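Local coordinates for protein putative RnfG subunit of electron transport complex (Thermotoga maritima, PDB 3DCZ) that is probably the FMN-binding G subunit of a membrane-bound Rnf complex that couples electron transfer to ion translocation across the membrane, at residues 23-27 with 117-121; 28-32 with 44-48; 54-59 with 70-74; 82-88 with 100-106; 149-153 with 195-199. All blocks are in the same frame, centred on the assembly; numbering follows the deposited sequence. Where two conformers were deposited one is given.

Interaction 1: residues 23-27 with 117-121; sequences AKLSA and RVIDY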
# COMPACT_ATOMS: atom_id res chain seq x y z
N ALA A 23 -15.02 7.00 -1.29
CA ALA A 23 -14.08 5.95 -1.74
C ALA A 23 -12.69 6.11 -1.12
O ALA A 23 -12.07 5.16 -0.63
CB ALA A 23 -13.95 5.94 -3.25
N LYS A 24 -12.16 7.33 -1.16
CA LYS A 24 -10.82 7.56 -0.62
C LYS A 24 -10.76 7.28 0.89
O LYS A 24 -9.89 6.55 1.38
CB LYS A 24 -10.36 9.00 -0.91
CG LYS A 24 -8.96 9.27 -0.44
CD LYS A 24 -8.47 10.65 -0.83
CE LYS A 24 -7.11 10.92 -0.21
NZ LYS A 24 -6.59 12.27 -0.64
N LEU A 25 -11.70 7.87 1.63
CA LEU A 25 -11.76 7.67 3.07
C LEU A 25 -11.96 6.19 3.41
O LEU A 25 -11.33 5.66 4.33
CB LEU A 25 -12.84 8.55 3.71
CG LEU A 25 -12.91 8.51 5.22
CD1 LEU A 25 -11.59 8.94 5.86
CD2 LEU A 25 -14.06 9.44 5.70
N SER A 26 -12.81 5.52 2.65
CA SER A 26 -13.04 4.08 2.85
C SER A 26 -11.74 3.29 2.66
O SER A 26 -11.41 2.38 3.44
CB SER A 26 -14.10 3.60 1.86
OG SER A 26 -14.21 2.19 1.87
N ALA A 27 -10.98 3.63 1.61
CA ALA A 27 -9.69 2.99 1.33
C ALA A 27 -8.68 3.21 2.44
O ALA A 27 -7.94 2.29 2.81
CB ALA A 27 -9.11 3.43 -0.04
N ARG A 117 -5.31 -1.04 -1.08
CA ARG A 117 -6.65 -1.00 -1.68
C ARG A 117 -6.54 -0.26 -3.00
O ARG A 117 -6.13 0.90 -3.00
CB ARG A 117 -7.64 -0.27 -0.76
CG ARG A 117 -9.02 -0.03 -1.38
CD ARG A 117 -9.88 -1.27 -1.34
NE ARG A 117 -10.87 -1.18 -0.25
CZ ARG A 117 -11.37 -2.21 0.41
NH1 ARG A 117 -10.98 -3.47 0.16
NH2 ARG A 117 -12.26 -1.98 1.38
N VAL A 118 -6.93 -0.91 -4.08
CA VAL A 118 -6.90 -0.31 -5.40
C VAL A 118 -8.27 0.29 -5.61
O VAL A 118 -9.29 -0.42 -5.46
CB VAL A 118 -6.57 -1.39 -6.49
CG1 VAL A 118 -6.47 -0.75 -7.83
CG2 VAL A 118 -5.26 -2.11 -6.15
N ILE A 119 -8.33 1.59 -5.92
CA ILE A 119 -9.61 2.26 -6.19
C ILE A 119 -9.73 2.49 -7.69
O ILE A 119 -8.89 3.12 -8.31
CB ILE A 119 -9.76 3.64 -5.50
CG1 ILE A 119 -9.54 3.56 -3.99
CG2 ILE A 119 -11.16 4.17 -5.72
CD1 ILE A 119 -9.29 4.91 -3.38
N ASP A 120 -10.76 1.92 -8.29
CA ASP A 120 -10.99 2.11 -9.71
C ASP A 120 -12.15 3.05 -9.86
O ASP A 120 -13.30 2.65 -9.64
CB ASP A 120 -11.28 0.78 -10.38
CG ASP A 120 -11.58 0.92 -11.84
OD1 ASP A 120 -11.71 2.07 -12.34
OD2 ASP A 120 -11.70 -0.14 -12.50
N TYR A 121 -11.85 4.29 -10.22
CA TYR A 121 -12.87 5.32 -10.31
C TYR A 121 -13.63 5.24 -11.65
O TYR A 121 -14.73 5.80 -11.78
CB TYR A 121 -12.24 6.70 -10.14
CG TYR A 121 -11.91 7.04 -8.70
CD1 TYR A 121 -12.91 7.44 -7.84
CD2 TYR A 121 -10.61 6.99 -8.23
CE1 TYR A 121 -12.65 7.78 -6.53
CE2 TYR A 121 -10.32 7.33 -6.89
CZ TYR A 121 -11.36 7.73 -6.05
OH TYR A 121 -11.14 8.09 -4.72
O HOH W 1 -12.94 9.54 -3.27
O HOH W 2 -12.66 0.61 0.38
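Ala23 and Ala27, one turn apart on helix 22-31, present their methyl groups to Ile119 and its neighbours on strand 110-120. The axes of helix 23-27 and strand 117-120 approach to 9.4 Å and run almost antiparallel, at 170°.

The apolar contacts come first. Ile119 CD1 reaches Ala27 CB at 3.7 Å, while its other branch, CG2, faces Ala23 CB at 4.1 Å. CG1 lies anti to the carbonyl carbon (chi1 -54°), which turns CD1 in toward Ala27 while CG2 faces the Ala23 methyl. Arg117 contributes methylene carbon, its CG lying 3.7 Å from Ala27 CB. Tyr121 brings the end of its ring to Ala23, CE1 to CB at 4.0 Å, and Ile119 CG2 also rests over the rim of one face of that ring.

The polar contact runs through water. Water 1 accepts from Lys24 N at 3.2 Å and bonds to Tyr121 OH at 2.7 Å. A second link, through water 2 between Arg117 NE and Ser26 OG, is less certain because both side chains have two conformers. The Arg117 guanidinium makes a cation-pi contact with Phe30, and the extended Lys24 carries its ammonium away to Ile56 O, Thr58 OG1 and Tyr74 OH.

Helix and sheet are thus joined by an alanine-isoleucine interface, with water 1 supplying a polar link at its margin.

Interaction 2: residues 28-32 with 44-48; sequences IKFVL and EKEIE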
# COMPACT_ATOMS: atom_id res chain seq x y z
N ILE A 28 -8.60 4.45 2.94
CA ILE A 28 -7.64 4.75 3.98
C ILE A 28 -8.00 3.96 5.25
O ILE A 28 -7.13 3.40 5.91
CB ILE A 28 -7.60 6.25 4.25
CG1 ILE A 28 -7.05 6.94 3.01
CG2 ILE A 28 -6.75 6.58 5.53
CD1 ILE A 28 -7.12 8.50 3.07
N LYS A 29 -9.28 3.92 5.57
CA LYS A 29 -9.75 3.11 6.71
C LYS A 29 -9.39 1.64 6.51
O LYS A 29 -8.86 0.99 7.43
CB LYS A 29 -11.27 3.25 6.88
CG LYS A 29 -11.73 4.58 7.42
CD LYS A 29 -13.26 4.69 7.43
CE LYS A 29 -13.71 5.97 8.06
NZ LYS A 29 -15.18 5.93 8.17
N PHE A 30 -9.63 1.12 5.31
CA PHE A 30 -9.35 -0.29 5.05
C PHE A 30 -7.88 -0.64 5.28
O PHE A 30 -7.56 -1.65 5.95
CB PHE A 30 -9.71 -0.69 3.62
CG PHE A 30 -9.37 -2.11 3.33
CD1 PHE A 30 -10.22 -3.13 3.70
CD2 PHE A 30 -8.18 -2.44 2.69
CE1 PHE A 30 -9.89 -4.42 3.46
CE2 PHE A 30 -7.81 -3.73 2.49
CZ PHE A 30 -8.71 -4.75 2.84
N VAL A 31 -6.97 0.21 4.77
CA VAL A 31 -5.54 -0.12 4.84
C VAL A 31 -4.97 0.04 6.25
O VAL A 31 -3.82 -0.38 6.54
CB VAL A 31 -4.70 0.65 3.77
CG1 VAL A 31 -5.18 0.23 2.33
CG2 VAL A 31 -4.77 2.13 3.98
N LEU A 32 -5.77 0.66 7.12
CA LEU A 32 -5.45 0.80 8.54
C LEU A 32 -6.09 -0.28 9.40
O LEU A 32 -6.00 -0.22 10.62
CB LEU A 32 -5.75 2.20 9.03
CG LEU A 32 -4.75 3.30 8.60
CD1 LEU A 32 -5.38 4.68 8.81
CD2 LEU A 32 -3.44 3.18 9.37
N GLU A 44 -11.58 4.31 14.07
CA GLU A 44 -12.15 4.74 12.81
C GLU A 44 -12.46 6.23 12.78
O GLU A 44 -12.21 6.88 11.75
CB GLU A 44 -13.39 3.93 12.48
CG GLU A 44 -14.05 4.33 11.19
CD GLU A 44 -15.29 3.53 10.86
OE1 GLU A 44 -15.65 2.61 11.63
OE2 GLU A 44 -15.93 3.85 9.83
N LYS A 45 -13.01 6.79 13.86
CA LYS A 45 -13.27 8.23 13.92
C LYS A 45 -11.97 9.05 13.95
O LYS A 45 -11.92 10.14 13.37
CB LYS A 45 -14.16 8.60 15.11
CG LYS A 45 -15.55 7.99 15.03
N GLU A 46 -10.94 8.54 14.63
CA GLU A 46 -9.64 9.18 14.64
C GLU A 46 -9.08 9.21 13.22
O GLU A 46 -8.50 10.19 12.80
CB GLU A 46 -8.67 8.47 15.59
CG GLU A 46 -7.27 9.13 15.69
CD GLU A 46 -6.30 8.42 16.65
OE1 GLU A 46 -6.77 7.81 17.64
OE2 GLU A 46 -5.06 8.48 16.43
N ILE A 47 -9.24 8.13 12.48
CA ILE A 47 -8.77 8.14 11.09
C ILE A 47 -9.44 9.28 10.30
O ILE A 47 -8.75 10.04 9.62
CB ILE A 47 -9.01 6.80 10.38
CG1 ILE A 47 -8.19 5.66 11.03
CG2 ILE A 47 -8.73 6.94 8.89
CD1 ILE A 47 -8.58 4.26 10.53
N GLU A 48 -10.76 9.39 10.41
CA GLU A 48 -11.53 10.45 9.75
C GLU A 48 -10.99 11.83 10.12
O GLU A 48 -10.77 12.67 9.24
CB GLU A 48 -13.01 10.38 10.14
CG GLU A 48 -13.78 9.19 9.59
CD GLU A 48 -15.04 8.86 10.40
OE1 GLU A 48 -15.45 9.67 11.28
OE2 GLU A 48 -15.64 7.79 10.16
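The backbones of 28-32 and 44-48 come nearest at Lys29 and Ile47, whose CA atoms lie 6.7 Å apart. This is helix-helix packing: the C-terminal part of helix 22-31 meets the first turn of helix 44-54, and a salt-bridge network lies beside an aliphatic core.

In that core Ile47 points toward the other helix and is met by two residues. Its CG2 passes Ile28 CG2 at 3.9 Å, and its CD1 lies 3.7 Å from Leu32 CD1, the side chains of each pair lying alongside and pointing opposite ways. Ile28 and Leu32 also touch Phe76 of strand 67-77, so the helix pair rests against the sheet.

Lys29 starts out alongside this core, with CG 4.1 Å from Ile47 CG2, and then leaves it. With CG anti to the carbonyl carbon (chi1 -72°) and every later torsion extended, the chain spans the gap between the helices and delivers NZ between two carboxylates one turn apart. Sharing one cation probably eases the repulsion between these acids. The two bonds are alike: Lys29 NZ lies 2.8 Å from Glu44 OE2 and 2.8 Å from Glu48 OE2, and each OE2 receives it on the anti lone pair, away from its partner oxygen.

Interaction 3: residues 54-59 with 70-74; sequences TGIETV and LGPLY
Tyr74 and Gly55 meet where the loop after helix 44-54 folds back on strand 67-77, just before the chain enters the antiparallel hairpin of strands 59-64 and 67-77. Gly55 is the first residue past the helix, and its positive phi is one that glycine tolerates. Its carbonyl accepts from Tyr74 OH at 2.6 Å, in the carbonyl plane, with a C=O...donor angle of 149°. Tyr74 CG lies anti to the carbonyl carbon (chi1 -61°), which brings the ring alongside the loop with Gly55 O near its plane at the edge. The same hydroxyl bonds to Lys24 NZ.

Thr54 approaches this ring obliquely, CB lying 3.8 Å from Tyr74 CD1. Its CG2 passes Pro72 CB at 3.7 Å, while OG1 turns back to Ile50 O within the helix.

Pro72, preceded by a cis peptide bond, follows the corner the chain turns at Gly71, and its ring lies against the loop. Its CG touches Gly55 O, and Glu57 folds across the ring: chi1 of 81° and a bend at chi2 bring OE2 to within 3.6 Å of Pro72 CG. Packing is tight here, with Pro72 CD only 3.0 Å from Glu57 O.

Thr58 CG2 meets Leu70 CB at 3.9 Å, and Thr58 OG1 bonds to Lys24 NZ. The hairpin register begins with the hydrogen-bonded pair Val59 and Gly71. Gly71 N donates to Val59 O over 2.6 Å, an unusually short and so less certain distance; in the other direction Val59 N donates to Gly71 O at 3.0 Å.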
# COMPACT_ATOMS: atom_id res chain seq x y z
N THR A 54 -5.46 16.73 7.89
CA THR A 54 -4.30 16.71 7.00
C THR A 54 -4.68 17.26 5.63
O THR A 54 -3.90 17.96 4.99
CB THR A 54 -3.75 15.29 6.85
OG1 THR A 54 -3.46 14.72 8.13
CG2 THR A 54 -2.48 15.26 6.02
N GLY A 55 -5.88 16.91 5.18
CA GLY A 55 -6.44 17.37 3.93
C GLY A 55 -6.87 16.18 3.11
O GLY A 55 -6.10 15.23 2.92
N ILE A 56 -8.12 16.20 2.62
CA ILE A 56 -8.67 15.08 1.87
C ILE A 56 -8.34 15.17 0.38
O ILE A 56 -8.57 14.22 -0.36
CB ILE A 56 -10.23 15.00 2.07
CG1 ILE A 56 -10.81 13.65 1.62
CG2 ILE A 56 -10.90 16.13 1.28
CD1 ILE A 56 -10.20 12.36 2.08
N GLU A 57 -7.79 16.30 -0.06
CA GLU A 57 -7.36 16.43 -1.44
C GLU A 57 -6.32 15.37 -1.79
O GLU A 57 -5.71 14.78 -0.91
CB GLU A 57 -6.75 17.81 -1.68
CG GLU A 57 -5.31 17.99 -1.24
CD GLU A 57 -5.09 18.32 0.22
OE1 GLU A 57 -6.05 18.47 0.98
OE2 GLU A 57 -3.90 18.48 0.58
N THR A 58 -6.18 15.13 -3.08
CA THR A 58 -5.07 14.31 -3.60
C THR A 58 -4.19 15.22 -4.43
O THR A 58 -4.67 15.86 -5.36
CB THR A 58 -5.55 13.08 -4.39
OG1 THR A 58 -6.27 12.22 -3.49
CG2 THR A 58 -4.40 12.30 -5.00
N VAL A 59 -2.91 15.25 -4.06
CA VAL A 59 -1.89 16.07 -4.71
C VAL A 59 -0.68 15.20 -5.08
O VAL A 59 -0.43 14.19 -4.45
CB VAL A 59 -1.44 17.21 -3.79
CG1 VAL A 59 -2.58 18.19 -3.61
CG2 VAL A 59 -0.98 16.66 -2.42
N LEU A 70 1.38 9.99 -4.74
CA LEU A 70 0.33 10.95 -4.46
C LEU A 70 0.16 11.15 -2.98
O LEU A 70 0.17 10.19 -2.20
CB LEU A 70 -0.95 10.45 -5.08
CG LEU A 70 -0.92 10.20 -6.57
CD1 LEU A 70 -2.16 9.41 -7.03
CD2 LEU A 70 -0.87 11.53 -7.32
N GLY A 71 -0.02 12.40 -2.57
CA GLY A 71 -0.21 12.71 -1.15
C GLY A 71 -1.57 13.34 -0.93
O GLY A 71 -2.43 13.33 -1.80
N PRO A 72 -1.77 13.92 0.26
CA PRO A 72 -0.82 14.02 1.34
C PRO A 72 -0.32 12.72 1.89
O PRO A 72 -0.96 11.68 1.76
CB PRO A 72 -1.66 14.70 2.46
CG PRO A 72 -2.75 15.35 1.80
CD PRO A 72 -3.07 14.55 0.59
N LEU A 73 0.84 12.79 2.54
CA LEU A 73 1.34 11.68 3.33
C LEU A 73 0.53 11.73 4.63
O LEU A 73 0.68 12.65 5.43
CB LEU A 73 2.83 11.91 3.62
CG LEU A 73 3.47 10.85 4.50
CD1 LEU A 73 3.33 9.46 3.90
CD2 LEU A 73 4.92 11.19 4.76
N TYR A 74 -0.34 10.76 4.86
CA TYR A 74 -1.11 10.69 6.09
C TYR A 74 -0.34 9.87 7.12
O TYR A 74 0.12 8.76 6.81
CB TYR A 74 -2.46 10.01 5.86
CG TYR A 74 -3.32 10.74 4.86
CD1 TYR A 74 -4.01 11.90 5.22
CD2 TYR A 74 -3.44 10.28 3.57
CE1 TYR A 74 -4.82 12.57 4.29
CE2 TYR A 74 -4.23 10.95 2.64
CZ TYR A 74 -4.93 12.08 2.99
OH TYR A 74 -5.73 12.80 2.09

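Interaction 4: residues 82-88 with 100-106; sequences RNAYVLS and VVACFIK. With ACT (acetate ion), chain D.
Oxygen O of an acetate ion, probably from the crystallisation liquor, is gripped by two donors of strand 83-90 beside Lys106. Tyr85 OH donates at 2.6 Å and Asn83 ND2 at 3.0 Å, the latter with an N-H...O angle of 159°. The oxygen lies in the plane of the Tyr85 ring, at its edge. Lys106 lines the acetate with its chain carbons: CG lies 3.7 Å from acetate OXT, while NZ is bound by Gly110 O.

Next to this site the strands are held by five backbone bonds. One, from Lys106 N to Asn83 O, is nearly straight at 174°; the rest are reciprocal pairs joining Tyr85 with Phe104 and Leu87 with Ala102. Water 3 extends the series past the strand end, linking Asn83 N and Lys106 O.

On the face bearing Tyr85, Leu87 and Phe104, a contact of Leu87 CD2 with Phe104 CD1 at 3.7 Å depends on which of its two conformers Leu87 adopts. Helix 188-206 packs on Leu87, Ala102 and Phe104. The other face carries Ala84, Val86, Cys103 and Ile105; a Val86 chi1 of 174° directs CG1 to Val101 CG1, at 3.8 Å, and helix 22-31 packs there. Near the hairpin's open end, Ile105 CD1 sits over one face of the Arg82 guanidinium, whose NE is salt-bridged to Asp80.

Non-hydrogen-bonded and hydrogen-bonded pairs thus follow in regular register, as in a classical antiparallel beta hairpin, here at the centre of a five-stranded sheet with helices on both faces.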
# COMPACT_ATOMS: atom_id res chain seq x y z
N ARG A 82 3.05 1.96 17.00
CA ARG A 82 3.87 1.96 15.78
C ARG A 82 3.45 3.10 14.87
O ARG A 82 2.28 3.44 14.79
CB ARG A 82 3.73 0.62 15.04
CG ARG A 82 4.14 -0.60 15.84
CD ARG A 82 3.93 -1.88 15.03
NE ARG A 82 2.49 -2.20 14.92
CZ ARG A 82 1.93 -2.92 13.94
NH1 ARG A 82 2.65 -3.45 12.95
NH2 ARG A 82 0.62 -3.12 13.95
N ASN A 83 4.41 3.68 14.16
CA ASN A 83 4.11 4.72 13.19
C ASN A 83 3.69 4.12 11.87
O ASN A 83 4.40 3.30 11.29
CB ASN A 83 5.32 5.63 12.98
CG ASN A 83 5.53 6.59 14.13
OD1 ASN A 83 4.83 6.55 15.14
ND2 ASN A 83 6.48 7.47 13.96
N ALA A 84 2.54 4.57 11.40
CA ALA A 84 1.95 4.09 10.16
C ALA A 84 1.85 5.27 9.20
O ALA A 84 1.67 6.40 9.62
CB ALA A 84 0.60 3.48 10.45
N TYR A 85 1.97 4.98 7.90
CA TYR A 85 1.95 5.98 6.84
C TYR A 85 0.99 5.49 5.79
O TYR A 85 1.09 4.31 5.39
CB TYR A 85 3.36 6.15 6.26
CG TYR A 85 4.28 6.69 7.31
CD1 TYR A 85 4.36 8.08 7.51
CD2 TYR A 85 4.96 5.87 8.17
CE1 TYR A 85 5.11 8.61 8.53
CE2 TYR A 85 5.75 6.40 9.18
CZ TYR A 85 5.82 7.77 9.36
OH TYR A 85 6.56 8.32 10.37
N VAL A 86 0.09 6.34 5.33
CA VAL A 86 -0.79 6.00 4.22
C VAL A 86 -0.50 6.98 3.10
O VAL A 86 -0.44 8.18 3.29
CB VAL A 86 -2.29 6.01 4.62
CG1 VAL A 86 -3.16 5.79 3.39
CG2 VAL A 86 -2.55 4.96 5.72
N LEU A 87 -0.28 6.41 1.93
CA LEU A 87 -0.19 7.25 0.74
C LEU A 87 -0.82 6.56 -0.45
O LEU A 87 -1.39 5.48 -0.32
CB LEU A 87 1.26 7.70 0.50
CG LEU A 87 2.33 6.65 0.15
CD1 LEU A 87 3.69 7.32 -0.03
CD2 LEU A 87 2.43 5.58 1.26
N SER A 88 -0.79 7.25 -1.59
CA SER A 88 -1.41 6.75 -2.79
C SER A 88 -0.37 6.73 -3.93
O SER A 88 0.68 7.39 -3.87
CB SER A 88 -2.58 7.68 -3.13
OG SER A 88 -3.65 7.44 -2.21
N VAL A 100 -3.88 3.56 -6.33
CA VAL A 100 -3.58 2.51 -5.36
C VAL A 100 -3.29 3.20 -3.99
O VAL A 100 -2.39 4.05 -3.93
CB VAL A 100 -2.31 1.71 -5.73
CG1 VAL A 100 -2.09 0.58 -4.69
CG2 VAL A 100 -2.41 1.13 -7.14
N VAL A 101 -4.02 2.82 -2.94
CA VAL A 101 -3.83 3.36 -1.57
C VAL A 101 -3.12 2.25 -0.80
O VAL A 101 -3.43 1.07 -0.97
CB VAL A 101 -5.21 3.70 -0.89
CG1 VAL A 101 -4.99 4.19 0.53
CG2 VAL A 101 -5.97 4.74 -1.78
N ALA A 102 -2.14 2.61 0.00
CA ALA A 102 -1.38 1.62 0.76
C ALA A 102 -0.95 2.18 2.10
O ALA A 102 -0.75 3.37 2.23
CB ALA A 102 -0.18 1.12 -0.03
N CYS A 103 -0.81 1.28 3.06
CA CYS A 103 -0.36 1.61 4.41
C CYS A 103 0.94 0.84 4.67
O CYS A 103 1.02 -0.38 4.51
CB CYS A 103 -1.40 1.17 5.47
SG CYS A 103 -0.76 1.35 7.16
N PHE A 104 1.96 1.60 5.07
CA PHE A 104 3.26 1.07 5.45
C PHE A 104 3.45 1.38 6.93
O PHE A 104 3.11 2.45 7.40
CB PHE A 104 4.39 1.74 4.66
CG PHE A 104 4.36 1.44 3.20
CD1 PHE A 104 3.56 2.18 2.32
CD2 PHE A 104 5.16 0.44 2.68
CE1 PHE A 104 3.50 1.86 0.95
CE2 PHE A 104 5.14 0.17 1.28
CZ PHE A 104 4.29 0.89 0.43
N ILE A 105 4.03 0.44 7.64
CA ILE A 105 4.30 0.61 9.05
C ILE A 105 5.80 0.56 9.28
O ILE A 105 6.49 -0.36 8.84
CB ILE A 105 3.56 -0.43 9.89
CG1 ILE A 105 2.05 -0.20 9.71
CG2 ILE A 105 3.97 -0.35 11.38
CD1 ILE A 105 1.16 -1.32 10.22
N LYS A 106 6.29 1.53 10.04
CA LYS A 106 7.70 1.66 10.29
C LYS A 106 8.16 0.57 11.22
O LYS A 106 7.57 0.31 12.28
CB LYS A 106 8.04 3.03 10.91
CG LYS A 106 9.52 3.26 11.13
CD LYS A 106 10.25 3.58 9.83
CE LYS A 106 11.77 3.46 10.03
NZ LYS A 106 12.48 2.82 8.89
C ACT D . 9.49 6.91 11.52
O ACT D . 8.27 6.75 11.64
OXT ACT D . 10.15 6.59 12.53
CH3 ACT D . 10.14 7.39 10.26
O HOH W 3 6.96 2.43 14.46

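Interaction 5: residues 149-153 with 195-199; sequences LKNGL and LNLMY
This is a mixed apolar and polar contact in which the end of helix 146-151, and the turn that follows it, dock on the long helix 188-206 through Leu149, Leu153, Asn196 and Tyr199. Both segments belong to the FMN-binding domain, and Leu149 and Leu195 also pack on strands 98-107 and 110-120.

The polar evidence centres on the Asn196 amide, which pairs with both backbone polar atoms of Leu153. Leu153 N donates to Asn196 OD1 at 3.0 Å, in the carbonyl plane and on a lone pair. In return Asn196 ND2 donates to Leu153 O at 3.0 Å with an N-H...O angle of 168°, the acceptor lying nearly in the amide plane. Two bonds therefore fix the rotation of the amide. A third, from water 4, reaches OD1 at 2.7 Å, and this water also donates to Leu149 O.

The apolar evidence is a CH-pi contact: Leu149 CB stands 3.9 Å from the Tyr199 ring centroid and 16° off the ring normal. With chi1 at 177° the Tyr199 ring points out from its helix to meet Leu149. Leu149 CD1 adds a contact at 3.7 Å with Tyr199 CD1, and Lys150 CG lies 3.5 Å from Tyr199 OH. Leu153 CD1 packs on Leu195 CB at 3.6 Å; Leu195 in turn touches Ala102 of strand 98-107.

Gly152, with positive phi, ends the short helix and turns Leu153 toward Asn196. The arrangement is that of a helix ended by a glycine with positive phi, with a side-chain amide of a neighbouring helix pairing with the N-H and C=O of the residue that follows.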
# COMPACT_ATOMS: atom_id res chain seq x y z
N LEU A 149 10.05 -5.97 1.06
CA LEU A 149 10.09 -4.65 0.42
C LEU A 149 11.51 -4.25 0.01
O LEU A 149 11.70 -3.59 -1.03
CB LEU A 149 9.49 -3.59 1.36
CG LEU A 149 7.99 -3.68 1.55
CD1 LEU A 149 7.57 -2.56 2.52
CD2 LEU A 149 7.28 -3.50 0.22
N LYS A 150 12.50 -4.68 0.80
CA LYS A 150 13.89 -4.38 0.50
C LYS A 150 14.31 -5.14 -0.74
O LYS A 150 15.13 -4.64 -1.52
CB LYS A 150 14.80 -4.73 1.68
CG LYS A 150 14.63 -3.77 2.80
CD LYS A 150 15.39 -4.18 4.07
CE LYS A 150 14.89 -3.39 5.31
NZ LYS A 150 15.40 -4.06 6.56
N ASN A 151 13.75 -6.32 -0.95
CA ASN A 151 13.98 -7.18 -2.14
C ASN A 151 13.39 -6.50 -3.40
O ASN A 151 13.85 -6.73 -4.53
CB ASN A 151 13.27 -8.55 -2.00
CG ASN A 151 13.99 -9.58 -1.05
OD1 ASN A 151 13.41 -10.62 -0.69
ND2 ASN A 151 15.24 -9.32 -0.69
N GLY A 152 12.31 -5.76 -3.17
CA GLY A 152 11.50 -5.17 -4.25
C GLY A 152 10.32 -6.10 -4.52
O GLY A 152 10.51 -7.29 -4.68
N LEU A 153 9.11 -5.55 -4.60
CA LEU A 153 7.95 -6.37 -4.94
C LEU A 153 7.93 -6.75 -6.41
O LEU A 153 8.31 -5.94 -7.26
CB LEU A 153 6.67 -5.62 -4.60
CG LEU A 153 6.48 -5.18 -3.16
CD1 LEU A 153 5.24 -4.28 -3.13
CD2 LEU A 153 6.28 -6.43 -2.31
N LEU A 195 3.28 0.43 -5.69
CA LEU A 195 3.69 0.07 -4.32
C LEU A 195 5.20 0.27 -4.13
O LEU A 195 5.65 0.85 -3.13
CB LEU A 195 3.29 -1.39 -4.03
CG LEU A 195 1.78 -1.57 -3.84
CD1 LEU A 195 1.46 -3.07 -3.75
CD2 LEU A 195 1.25 -0.79 -2.59
N ASN A 196 5.98 -0.18 -5.11
CA ASN A 196 7.41 -0.00 -5.05
C ASN A 196 7.81 1.48 -5.02
O ASN A 196 8.75 1.88 -4.34
CB ASN A 196 8.07 -0.71 -6.22
CG ASN A 196 8.20 -2.20 -6.03
OD1 ASN A 196 8.33 -2.69 -4.89
ND2 ASN A 196 8.24 -2.93 -7.14
N LEU A 197 7.11 2.31 -5.79
CA LEU A 197 7.39 3.73 -5.77
C LEU A 197 7.05 4.39 -4.45
O LEU A 197 7.78 5.28 -3.98
CB LEU A 197 6.67 4.44 -6.93
CG LEU A 197 7.19 4.10 -8.33
CD1 LEU A 197 6.30 4.79 -9.36
CD2 LEU A 197 8.64 4.52 -8.42
N MSE A 198 5.92 4.01 -3.86
CA MSE A 198 5.53 4.56 -2.58
C MSE A 198 6.57 4.22 -1.51
O MSE A 198 6.93 5.05 -0.69
CB MSE A 198 4.14 4.02 -2.19
CG MSE A 198 3.02 4.78 -2.86
SE MSE A 198 1.28 3.99 -2.27
CE MSE A 198 1.37 3.18 -3.75
N TYR A 199 7.08 2.99 -1.56
CA TYR A 199 8.15 2.57 -0.65
C TYR A 199 9.42 3.40 -0.88
O TYR A 199 10.02 3.89 0.09
CB TYR A 199 8.42 1.09 -0.81
CG TYR A 199 9.56 0.59 0.03
CD1 TYR A 199 9.44 0.42 1.42
CD2 TYR A 199 10.78 0.25 -0.56
CE1 TYR A 199 10.52 -0.05 2.18
CE2 TYR A 199 11.84 -0.22 0.20
CZ TYR A 199 11.70 -0.37 1.56
OH TYR A 199 12.77 -0.88 2.30
O HOH W 4 9.73 -2.15 -2.64

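How the interactions relate
Interaction 4 lies near the middle of the fold, in the antiparallel sheet that interactions 1 and 3 also reach. Interactions 1 and 2 share helix 22-31 on one face; interaction 5 lies on the other with helix 188-206, its centre about 20 Å from that of interaction 1 and about 23 Å from that of interaction 2. Along the chain, interactions 2, 3 and 4 follow in series inside the loop closed by interaction 1, and interaction 5 comes afterwards. Lys24 ties interaction 1 to interaction 3, while Val101 and Leu195 join interaction 4 to interactions 1 and 5. Helices on both faces thus bury the sheet, probably forming the core of a domain whose family binds FMN.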